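Side-chain contacts in translation initiation factor eif-2b-like protein (PDB 4ZEO), which forms the delta subunit of eIF2B, the heterodecameric guanine nucleotide exchange factor acting on eIF2, and probably works in translation initiation: residues Ile213-Leu216 against Thr217-Arg220; Ala158-Ala161 against Val162-Met166; Arg177-Ala180 against Thr181-Phe185; His203-His207 against Val208-Gln212. One frame throughout, in Å; residues are numbered along the deposited sequence.

Each contact joins two successive turns of a single helix, so none closes a long loop, and along the chain they run in series without nesting or crossing. Contact 2 comes first, in helix 157-168, and contact 3 follows in helix 174-191, their centres about 9 Å apart. Helix 200-219 then carries contact 4 and, directly after it, contact 1. Contact 1 lies against both earlier helices: Y215 and L216 meet contact 2, while L216 also reaches T181 and F185 of contact 3. F185 further packs on L209 and Q212 of contact 4. All four thus belong to the helical part of the chain, apart from the six-stranded parallel sheet built from later residues.

Contact 1 of 4, residues Ile213-Leu216 against Thr217-Arg220; sequences IEYL and TECR
The Y215 ring and the sulfur of C219, one turn further along the helix, make the main side-chain contact here. C219 SG lies over one face of the ring, shifted toward its rim, 3.8 Å from the ring centroid and 3.5 Å from Y215 CZ. Y215 has CG anti to its backbone N (chi1 171°), which leans the ring toward the C-terminal end of the helix and beneath the thiol: a cysteine sulfur-aromatic contact.

The hydrogen bonds are those of the last helical turn, with one addition. I213 O accepts from T217 N at 2.9 Å and also from T217 OG1 at 2.8 Å, the two donors arriving from opposite faces of the carbonyl plane. The hydroxyl stands above that plane, 38° out of it, rather than on a lone pair. R220 N still donates to L216 O at 3.0 Å, although R220 itself is the first residue to leave helical geometry.

Charge enters through E214 and E218, whose carboxylates follow the same side of the helix with their OE2 atoms 5.0 Å apart. Further round, Y215 OH makes a weak hydrogen bond to L160 O, and L216 packs on V159, T181 and F185 of the two preceding helices.

The chemistry is therefore divided: the threonine hydroxyl is satisfied by its own helix, the sulfur rests on an aromatic face, and the two acidic side chains probably repel each other mildly, which their exposed positions would let solvent screen.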
loop_
_atom_site.group_PDB
_atom_site.type_symbol
_atom_site.label_atom_id
_atom_site.label_comp_id
_atom_site.label_asym_id
_atom_site.label_seq_id
_atom_site.Cartn_x
_atom_site.Cartn_y
_atom_site.Cartn_z
ATOM N N ILE A 213 3.283 1.348 19.262
ATOM C CA ILE A 213 2.213 1.910 18.441
ATOM C C ILE A 213 2.026 3.404 18.719
ATOM O O ILE A 213 1.854 4.199 17.804
ATOM C CB ILE A 213 0.891 1.174 18.691
ATOM C CG1 ILE A 213 1.082 -0.317 18.402
ATOM C CG2 ILE A 213 -0.240 1.755 17.831
ATOM C CD1 ILE A 213 -0.138 -1.149 18.641
ATOM N N GLU A 214 2.074 3.780 19.985
ATOM C CA GLU A 214 1.890 5.165 20.363
ATOM C C GLU A 214 3.013 6.012 19.806
ATOM O O GLU A 214 2.789 7.133 19.349
ATOM C CB GLU A 214 1.845 5.324 21.893
ATOM C CG GLU A 214 0.493 5.000 22.519
ATOM C CD GLU A 214 0.500 5.051 24.047
ATOM O OE1 GLU A 214 -0.133 4.178 24.679
ATOM O OE2 GLU A 214 1.119 5.983 24.613
ATOM N N TYR A 215 4.223 5.470 19.839
ATOM C CA TYR A 215 5.340 6.190 19.296
ATOM C C TYR A 215 5.202 6.393 17.786
ATOM O O TYR A 215 5.454 7.494 17.270
ATOM C CB TYR A 215 6.640 5.472 19.618
ATOM C CG TYR A 215 7.797 6.065 18.887
ATOM C CD1 TYR A 215 8.358 7.262 19.306
ATOM C CD2 TYR A 215 8.308 5.461 17.747
ATOM C CE1 TYR A 215 9.418 7.825 18.631
ATOM C CE2 TYR A 215 9.366 6.023 17.060
ATOM C CZ TYR A 215 9.914 7.203 17.505
ATOM O OH TYR A 215 10.965 7.764 16.822
ATOM N N LEU A 216 4.831 5.330 17.079
ATOM C CA LEU A 216 4.680 5.398 15.634
ATOM C C LEU A 216 3.581 6.380 15.211
ATOM O O LEU A 216 3.708 7.083 14.187
ATOM C CB LEU A 216 4.392 4.008 15.057
ATOM C CG LEU A 216 5.595 3.067 15.082
ATOM C CD1 LEU A 216 5.201 1.651 14.680
ATOM C CD2 LEU A 216 6.709 3.622 14.199
ATOM N N THR A 217 2.508 6.409 15.996
ATOM C CA THR A 217 1.387 7.313 15.767
ATOM C C THR A 217 1.810 8.755 15.934
ATOM O O THR A 217 1.302 9.642 15.264
ATOM C CB THR A 217 0.217 7.017 16.724
ATOM O OG1 THR A 217 -0.219 5.668 16.533
ATOM C CG2 THR A 217 -0.946 7.941 16.456
ATOM N N GLU A 218 2.714 8.983 16.869
ATOM C CA GLU A 218 3.264 10.306 17.110
ATOM C C GLU A 218 4.103 10.780 15.924
ATOM O O GLU A 218 4.029 11.948 15.559
ATOM C CB GLU A 218 4.088 10.307 18.402
ATOM C CG GLU A 218 3.235 10.453 19.671
ATOM C CD GLU A 218 3.850 9.829 20.934
ATOM O OE1 GLU A 218 5.068 9.535 20.983
ATOM O OE2 GLU A 218 3.088 9.659 21.906
ATOM N N CYS A 219 4.890 9.870 15.336
ATOM C CA CYS A 219 5.718 10.156 14.155
ATOM C C CYS A 219 4.884 10.516 12.946
ATOM O O CYS A 219 5.229 11.418 12.193
ATOM C CB CYS A 219 6.612 8.969 13.795
ATOM S SG CYS A 219 7.837 8.574 15.029
ATOM N N ARG A 220 3.818 9.754 12.734
ATOM C CA ARG A 220 2.871 10.031 11.671
ATOM C C ARG A 220 1.565 9.305 11.947
ATOM O O ARG A 220 1.582 8.174 12.421
ATOM C CB ARG A 220 3.450 9.607 10.319
ATOM C CG ARG A 220 2.593 10.006 9.130
ATOM C CD ARG A 220 3.195 9.582 7.810
ATOM N NE ARG A 220 2.225 9.766 6.736
ATOM C CZ ARG A 220 2.442 9.479 5.457
ATOM N NH1 ARG A 220 3.614 8.992 5.069
ATOM N NH2 ARG A 220 1.477 9.678 4.570
#

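Contact 2 of 4, residues Ala158-Ala161 against Val162-Met166; sequences AVLA and VGQQM
L160 lies under the amide end of Q164, with its branch carbon CG 3.5 Å from Q164 NE2 and its CD2 methyl 3.8 Å from the same nitrogen. The two side chains cross obliquely, one turn apart. Q164 sets CG anti to its own carbonyl carbon and beside the backbone N (chi1 -78°); from there the extended chain runs back toward the preceding turn, over the L160 carbonyl, and carries NE2 to the leucine. CG passes 3.3 Å from L160 O on the way. This is van der Waals overlap of a polar end on an apolar branch. Q165 repeats the course one residue later, laying its extended chain over the A161 carbonyl until NE2 comes within 4.2 Å of A161 CB. On another side of the helix, the CG2 methyl of V162 rests 3.5 Å from A158 O. Regular i to i+4 backbone bonds hold the turns together, among them G163 N to V159 O at 2.9 Å.

Two neighbouring helices receive this segment pair. V159 packs on V188 of helix 174-191 and on Q212 and Y215 of helix 200-219. Further along helix 157-168, the G163 backbone, with no side chain in between, lies directly against L216 and C219, while V162 and M166 approach helix 174-191 at A180, R177 and T181.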
loop_
_atom_site.group_PDB
_atom_site.type_symbol
_atom_site.label_atom_id
_atom_site.label_comp_id
_atom_site.label_asym_id
_atom_site.label_seq_id
_atom_site.Cartn_x
_atom_site.Cartn_y
_atom_site.Cartn_z
ATOM N N ALA A 158 14.451 -0.753 17.142
ATOM C CA ALA A 158 14.015 -1.040 15.784
ATOM C C ALA A 158 12.808 -0.178 15.417
ATOM O O ALA A 158 12.718 0.339 14.302
ATOM C CB ALA A 158 13.697 -2.514 15.627
ATOM N N VAL A 159 11.885 -0.034 16.360
ATOM C CA VAL A 159 10.688 0.780 16.165
ATOM C C VAL A 159 11.034 2.272 16.059
ATOM O O VAL A 159 10.490 2.998 15.237
ATOM C CB VAL A 159 9.651 0.520 17.323
ATOM C CG1 VAL A 159 8.499 1.561 17.317
ATOM C CG2 VAL A 159 9.124 -0.933 17.242
ATOM N N LEU A 160 11.987 2.702 16.865
ATOM C CA LEU A 160 12.441 4.076 16.873
ATOM C C LEU A 160 12.972 4.500 15.484
ATOM O O LEU A 160 12.610 5.555 14.956
ATOM C CB LEU A 160 13.538 4.210 17.912
ATOM C CG LEU A 160 13.901 5.612 18.350
ATOM C CD1 LEU A 160 12.782 6.120 19.255
ATOM C CD2 LEU A 160 15.262 5.637 19.037
ATOM N N ALA A 161 13.797 3.642 14.887
ATOM C CA ALA A 161 14.365 3.886 13.570
ATOM C C ALA A 161 13.274 3.931 12.503
ATOM O O ALA A 161 13.284 4.812 11.648
ATOM C CB ALA A 161 15.398 2.833 13.228
ATOM N N VAL A 162 12.335 2.990 12.547
ATOM C CA VAL A 162 11.254 2.985 11.561
ATOM C C VAL A 162 10.368 4.233 11.652
ATOM O O VAL A 162 10.023 4.819 10.629
ATOM C CB VAL A 162 10.384 1.717 11.688
ATOM C CG1 VAL A 162 9.055 1.880 10.968
ATOM C CG2 VAL A 162 11.144 0.515 11.170
ATOM N N GLY A 163 10.013 4.641 12.871
ATOM C CA GLY A 163 9.202 5.827 13.080
ATOM C C GLY A 163 9.895 7.086 12.601
ATOM O O GLY A 163 9.287 7.969 11.979
ATOM N N GLN A 164 11.189 7.166 12.871
ATOM C CA GLN A 164 11.952 8.307 12.400
ATOM C C GLN A 164 11.884 8.362 10.872
ATOM O O GLN A 164 11.713 9.436 10.294
ATOM C CB GLN A 164 13.393 8.226 12.884
ATOM C CG GLN A 164 13.540 8.648 14.334
ATOM C CD GLN A 164 14.789 8.113 14.976
ATOM O OE1 GLN A 164 15.685 7.608 14.302
ATOM N NE2 GLN A 164 14.865 8.235 16.289
ATOM N N GLN A 165 11.966 7.197 10.227
ATOM C CA GLN A 165 11.856 7.125 8.775
ATOM C C GLN A 165 10.493 7.590 8.288
ATOM O O GLN A 165 10.395 8.251 7.265
ATOM C CB GLN A 165 12.133 5.713 8.305
ATOM C CG GLN A 165 13.533 5.265 8.606
ATOM C CD GLN A 165 13.729 3.802 8.341
ATOM O OE1 GLN A 165 13.118 3.229 7.440
ATOM N NE2 GLN A 165 14.568 3.176 9.140
ATOM N N MET A 166 9.441 7.265 9.031
ATOM C CA MET A 166 8.099 7.728 8.676
ATOM C C MET A 166 7.957 9.255 8.821
ATOM O O MET A 166 7.486 9.931 7.907
ATOM C CB MET A 166 7.051 7.008 9.534
ATOM C CG MET A 166 6.995 5.505 9.271
ATOM S SD MET A 166 5.590 4.730 10.082
ATOM C CE MET A 166 5.880 3.011 9.727
#

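Contact 3 of 4, residues Arg177-Ala180 against Thr181-Phe185; sequences RLKA and TLLAF
T181 turns OG1 anti to its own carbonyl carbon (chi1 -56°), which swings the hydroxyl back along the helix onto R177 O. L178 has CG anti to the backbone N (chi1 173°) and reaches forward, whereas L182 has CG anti to the carbonyl carbon (chi1 -68°) and reaches back, which brings together their branched ends, one turn apart.

R177 O is gripped twice, by T181 OG1 at 2.7 Å and T181 N at 3.0 Å, from opposite faces of its plane. The hydroxyl lies 40° out of that plane, not on a lone pair. Its donation gives this buried polar group a partner within its own helix. The same torsion puts CG2 anti to the backbone N, over one face of the F185 ring and offset toward its rim, 3.6 Å above the plane.

The apolar half is the L178 and L182 pair: L178 CD1 meets L182 CD1 at 3.7 Å and L182 CG at 3.8 Å.

The R177 guanidinium runs on through the buried helix packing, where NH2 bonds P221 O. Several helices surround the pair of turns. L178 touches A225 and A229 of helix 224-239, L182 packs on L260 and I261 of the long helix 246-277, and A184 meets V159 of helix 157-168.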
loop_
_atom_site.group_PDB
_atom_site.type_symbol
_atom_site.label_atom_id
_atom_site.label_comp_id
_atom_site.label_asym_id
_atom_site.label_seq_id
_atom_site.Cartn_x
_atom_site.Cartn_y
_atom_site.Cartn_z
ATOM N N ARG A 177 5.462 1.310 4.732
ATOM C CA ARG A 177 5.341 1.617 6.140
ATOM C C ARG A 177 4.938 0.353 6.903
ATOM O O ARG A 177 5.532 0.040 7.939
ATOM C CB ARG A 177 4.337 2.751 6.361
ATOM C CG ARG A 177 4.837 4.107 5.910
ATOM C CD ARG A 177 3.698 5.122 5.944
ATOM N NE ARG A 177 3.287 5.370 7.323
ATOM C CZ ARG A 177 2.191 6.029 7.681
ATOM N NH1 ARG A 177 1.367 6.518 6.757
ATOM N NH2 ARG A 177 1.921 6.192 8.972
ATOM N N LEU A 178 3.984 -0.399 6.358
ATOM C CA LEU A 178 3.489 -1.599 7.031
ATOM C C LEU A 178 4.597 -2.661 7.192
ATOM O O LEU A 178 4.791 -3.210 8.281
ATOM C CB LEU A 178 2.282 -2.187 6.276
ATOM C CG LEU A 178 1.773 -3.548 6.788
ATOM C CD1 LEU A 178 1.342 -3.485 8.240
ATOM C CD2 LEU A 178 0.639 -4.083 5.938
ATOM N N LYS A 179 5.336 -2.916 6.121
ATOM C CA LYS A 179 6.406 -3.905 6.154
ATOM C C LYS A 179 7.502 -3.539 7.152
ATOM O O LYS A 179 7.956 -4.389 7.911
ATOM C CB LYS A 179 7.024 -4.073 4.765
ATOM C CG LYS A 179 7.828 -5.336 4.609
ATOM C CD LYS A 179 8.619 -5.356 3.310
ATOM C CE LYS A 179 9.449 -6.606 3.214
ATOM N NZ LYS A 179 10.069 -6.864 1.852
ATOM N N ALA A 180 7.912 -2.274 7.158
ATOM C CA ALA A 180 8.940 -1.818 8.077
ATOM C C ALA A 180 8.449 -2.012 9.515
ATOM O O ALA A 180 9.180 -2.508 10.371
ATOM C CB ALA A 180 9.288 -0.341 7.803
ATOM N N THR A 181 7.178 -1.685 9.742
ATOM C CA THR A 181 6.547 -1.852 11.038
ATOM C C THR A 181 6.497 -3.310 11.477
ATOM O O THR A 181 6.828 -3.625 12.622
ATOM C CB THR A 181 5.106 -1.303 11.031
ATOM O OG1 THR A 181 5.111 0.068 10.623
ATOM C CG2 THR A 181 4.459 -1.419 12.410
ATOM N N LEU A 182 6.072 -4.200 10.584
ATOM C CA LEU A 182 5.961 -5.615 10.928
ATOM C C LEU A 182 7.335 -6.200 11.253
ATOM O O LEU A 182 7.465 -7.001 12.171
ATOM C CB LEU A 182 5.309 -6.408 9.787
ATOM C CG LEU A 182 3.827 -6.026 9.619
ATOM C CD1 LEU A 182 3.126 -6.762 8.485
ATOM C CD2 LEU A 182 3.104 -6.235 10.904
ATOM N N LEU A 183 8.362 -5.796 10.503
ATOM C CA LEU A 183 9.717 -6.263 10.774
ATOM C C LEU A 183 10.272 -5.724 12.094
ATOM O O LEU A 183 10.960 -6.441 12.811
ATOM C CB LEU A 183 10.657 -5.882 9.635
ATOM C CG LEU A 183 10.448 -6.621 8.318
ATOM C CD1 LEU A 183 11.377 -6.057 7.261
ATOM C CD2 LEU A 183 10.637 -8.122 8.489
ATOM N N ALA A 184 9.988 -4.469 12.417
ATOM C CA ALA A 184 10.426 -3.920 13.693
ATOM C C ALA A 184 9.725 -4.646 14.841
ATOM O O ALA A 184 10.357 -4.998 15.860
ATOM C CB ALA A 184 10.163 -2.425 13.763
ATOM N N PHE A 185 8.423 -4.868 14.670
ATOM C CA PHE A 185 7.629 -5.611 15.654
ATOM C C PHE A 185 8.175 -7.039 15.814
ATOM O O PHE A 185 8.142 -7.639 16.887
ATOM C CB PHE A 185 6.156 -5.687 15.240
ATOM C CG PHE A 185 5.392 -4.423 15.476
ATOM C CD1 PHE A 185 6.000 -3.316 16.060
ATOM C CD2 PHE A 185 4.035 -4.360 15.185
ATOM C CE1 PHE A 185 5.265 -2.153 16.304
ATOM C CE2 PHE A 185 3.302 -3.197 15.435
ATOM C CZ PHE A 185 3.915 -2.104 15.988
#

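Contact 4 of 4, residues His203-His207 against Val208-Gln212; sequences HFVPH and VLNPQ
V208 meets both H203 and F204. Its CG1 methyl lies 3.7 Å from F204 CE1, the two side chains crossing at about a right angle, and CG2 reaches H203 CE1 at 3.9 Å. CG1 is anti to the V208 backbone N (chi1 177°), which separates the methyls between the two rings. V208 N donates to F204 O, and so does L209 N, at 2.9 Å and from the opposite face of that carbonyl. L209 adds CB, 3.9 Å from F204 CE2, and its end packs on F185 of helix 174-191. The L209 bond spans five residues, not four: helix 200-219 opens here into a pi turn, next to P206, whose N makes no bond to the turn before, and the short axes of 203-207 and 208-212 diverge by 28°. N210 keeps the longer spacing, its N bonding V205 O at 3.0 Å in the carbonyl plane. Its amide folds back over that carbonyl, bringing OD1 to 3.8 Å from V205 CG1; N210 OD1 also accepts a hydrogen bond from K234 NZ of helix 224-239. P211, with no N-H to give, breaks the backbone bonding again and sets CG 3.5 Å from H207 O. Q212 curls its amide back so that NE2 donates to V208 O at 3.0 Å, while D154 O takes a further bond from NE2 and OE1 accepts from H156 N.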
loop_
_atom_site.group_PDB
_atom_site.type_symbol
_atom_site.label_atom_id
_atom_site.label_comp_id
_atom_site.label_asym_id
_atom_site.label_seq_id
_atom_site.Cartn_x
_atom_site.Cartn_y
_atom_site.Cartn_z
ATOM N N HIS A 203 0.645 -9.386 29.755
ATOM C CA HIS A 203 1.646 -8.304 29.804
ATOM C C HIS A 203 1.987 -7.601 28.473
ATOM O O HIS A 203 2.166 -6.380 28.416
ATOM C CB HIS A 203 2.940 -8.849 30.419
ATOM C CG HIS A 203 4.018 -7.826 30.574
ATOM N ND1 HIS A 203 5.087 -7.722 29.703
ATOM C CD2 HIS A 203 4.209 -6.868 31.516
ATOM C CE1 HIS A 203 5.870 -6.732 30.090
ATOM N NE2 HIS A 203 5.366 -6.204 31.196
ATOM N N PHE A 204 2.130 -8.381 27.410
ATOM C CA PHE A 204 2.746 -7.893 26.183
ATOM C C PHE A 204 2.042 -6.698 25.516
ATOM O O PHE A 204 2.681 -5.690 25.200
ATOM C CB PHE A 204 2.886 -9.060 25.191
ATOM C CG PHE A 204 3.506 -8.666 23.881
ATOM C CD1 PHE A 204 4.865 -8.392 23.794
ATOM C CD2 PHE A 204 2.740 -8.598 22.724
ATOM C CE1 PHE A 204 5.450 -8.002 22.567
ATOM C CE2 PHE A 204 3.315 -8.224 21.495
ATOM C CZ PHE A 204 4.667 -7.923 21.420
ATOM N N VAL A 205 0.741 -6.787 25.312
ATOM C CA VAL A 205 0.045 -5.722 24.606
ATOM C C VAL A 205 0.056 -4.387 25.375
ATOM O O VAL A 205 0.507 -3.374 24.844
ATOM C CB VAL A 205 -1.409 -6.154 24.267
ATOM C CG1 VAL A 205 -2.235 -4.992 23.724
ATOM C CG2 VAL A 205 -1.384 -7.331 23.280
ATOM N N PRO A 206 -0.364 -4.376 26.646
ATOM C CA PRO A 206 -0.340 -3.029 27.234
ATOM C C PRO A 206 1.071 -2.457 27.573
ATOM O O PRO A 206 1.264 -1.254 27.510
ATOM C CB PRO A 206 -1.201 -3.202 28.488
ATOM C CG PRO A 206 -0.997 -4.647 28.872
ATOM C CD PRO A 206 -0.952 -5.373 27.567
ATOM N N HIS A 207 2.007 -3.290 28.007
ATOM C CA HIS A 207 3.326 -2.805 28.433
ATOM C C HIS A 207 4.398 -2.696 27.364
ATOM O O HIS A 207 5.317 -1.912 27.517
ATOM C CB HIS A 207 3.839 -3.659 29.584
ATOM C CG HIS A 207 3.039 -3.480 30.830
ATOM N ND1 HIS A 207 1.833 -4.112 31.035
ATOM C CD2 HIS A 207 3.232 -2.684 31.909
ATOM C CE1 HIS A 207 1.338 -3.748 32.201
ATOM N NE2 HIS A 207 2.174 -2.884 32.754
ATOM N N VAL A 208 4.329 -3.537 26.340
ATOM C CA VAL A 208 5.341 -3.534 25.297
ATOM C C VAL A 208 4.848 -3.086 23.913
ATOM O O VAL A 208 5.410 -2.174 23.313
ATOM C CB VAL A 208 5.971 -4.926 25.171
ATOM C CG1 VAL A 208 6.981 -4.959 24.022
ATOM C CG2 VAL A 208 6.622 -5.332 26.501
ATOM N N LEU A 209 3.807 -3.724 23.400
ATOM C CA LEU A 209 3.344 -3.407 22.053
ATOM C C LEU A 209 2.752 -2.014 21.914
ATOM O O LEU A 209 3.093 -1.281 20.984
ATOM C CB LEU A 209 2.320 -4.448 21.583
ATOM C CG LEU A 209 1.717 -4.126 20.213
ATOM C CD1 LEU A 209 2.784 -4.116 19.118
ATOM C CD2 LEU A 209 0.578 -5.108 19.856
ATOM N N ASN A 210 1.862 -1.655 22.828
ATOM C CA ASN A 210 1.163 -0.375 22.749
ATOM C C ASN A 210 2.102 0.846 22.803
ATOM O O ASN A 210 1.862 1.810 22.089
ATOM C CB ASN A 210 0.083 -0.272 23.851
ATOM C CG ASN A 210 -1.204 -0.974 23.474
ATOM O OD1 ASN A 210 -1.298 -1.606 22.409
ATOM N ND2 ASN A 210 -2.183 -0.931 24.367
ATOM N N PRO A 211 3.166 0.817 23.641
ATOM C CA PRO A 211 4.109 1.947 23.562
ATOM C C PRO A 211 4.759 2.121 22.180
ATOM O O PRO A 211 5.008 3.270 21.794
ATOM C CB PRO A 211 5.146 1.601 24.621
ATOM C CG PRO A 211 4.346 0.862 25.642
ATOM C CD PRO A 211 3.438 -0.015 24.832
ATOM N N GLN A 212 5.032 1.032 21.463
ATOM C CA GLN A 212 5.563 1.136 20.097
ATOM C C GLN A 212 4.529 1.779 19.161
ATOM O O GLN A 212 4.849 2.636 18.353
ATOM C CB GLN A 212 5.980 -0.241 19.541
ATOM C CG GLN A 212 6.605 -1.177 20.547
ATOM C CD GLN A 212 7.853 -0.628 21.220
ATOM O OE1 GLN A 212 8.615 0.147 20.637
ATOM N NE2 GLN A 212 8.037 -0.994 22.486
#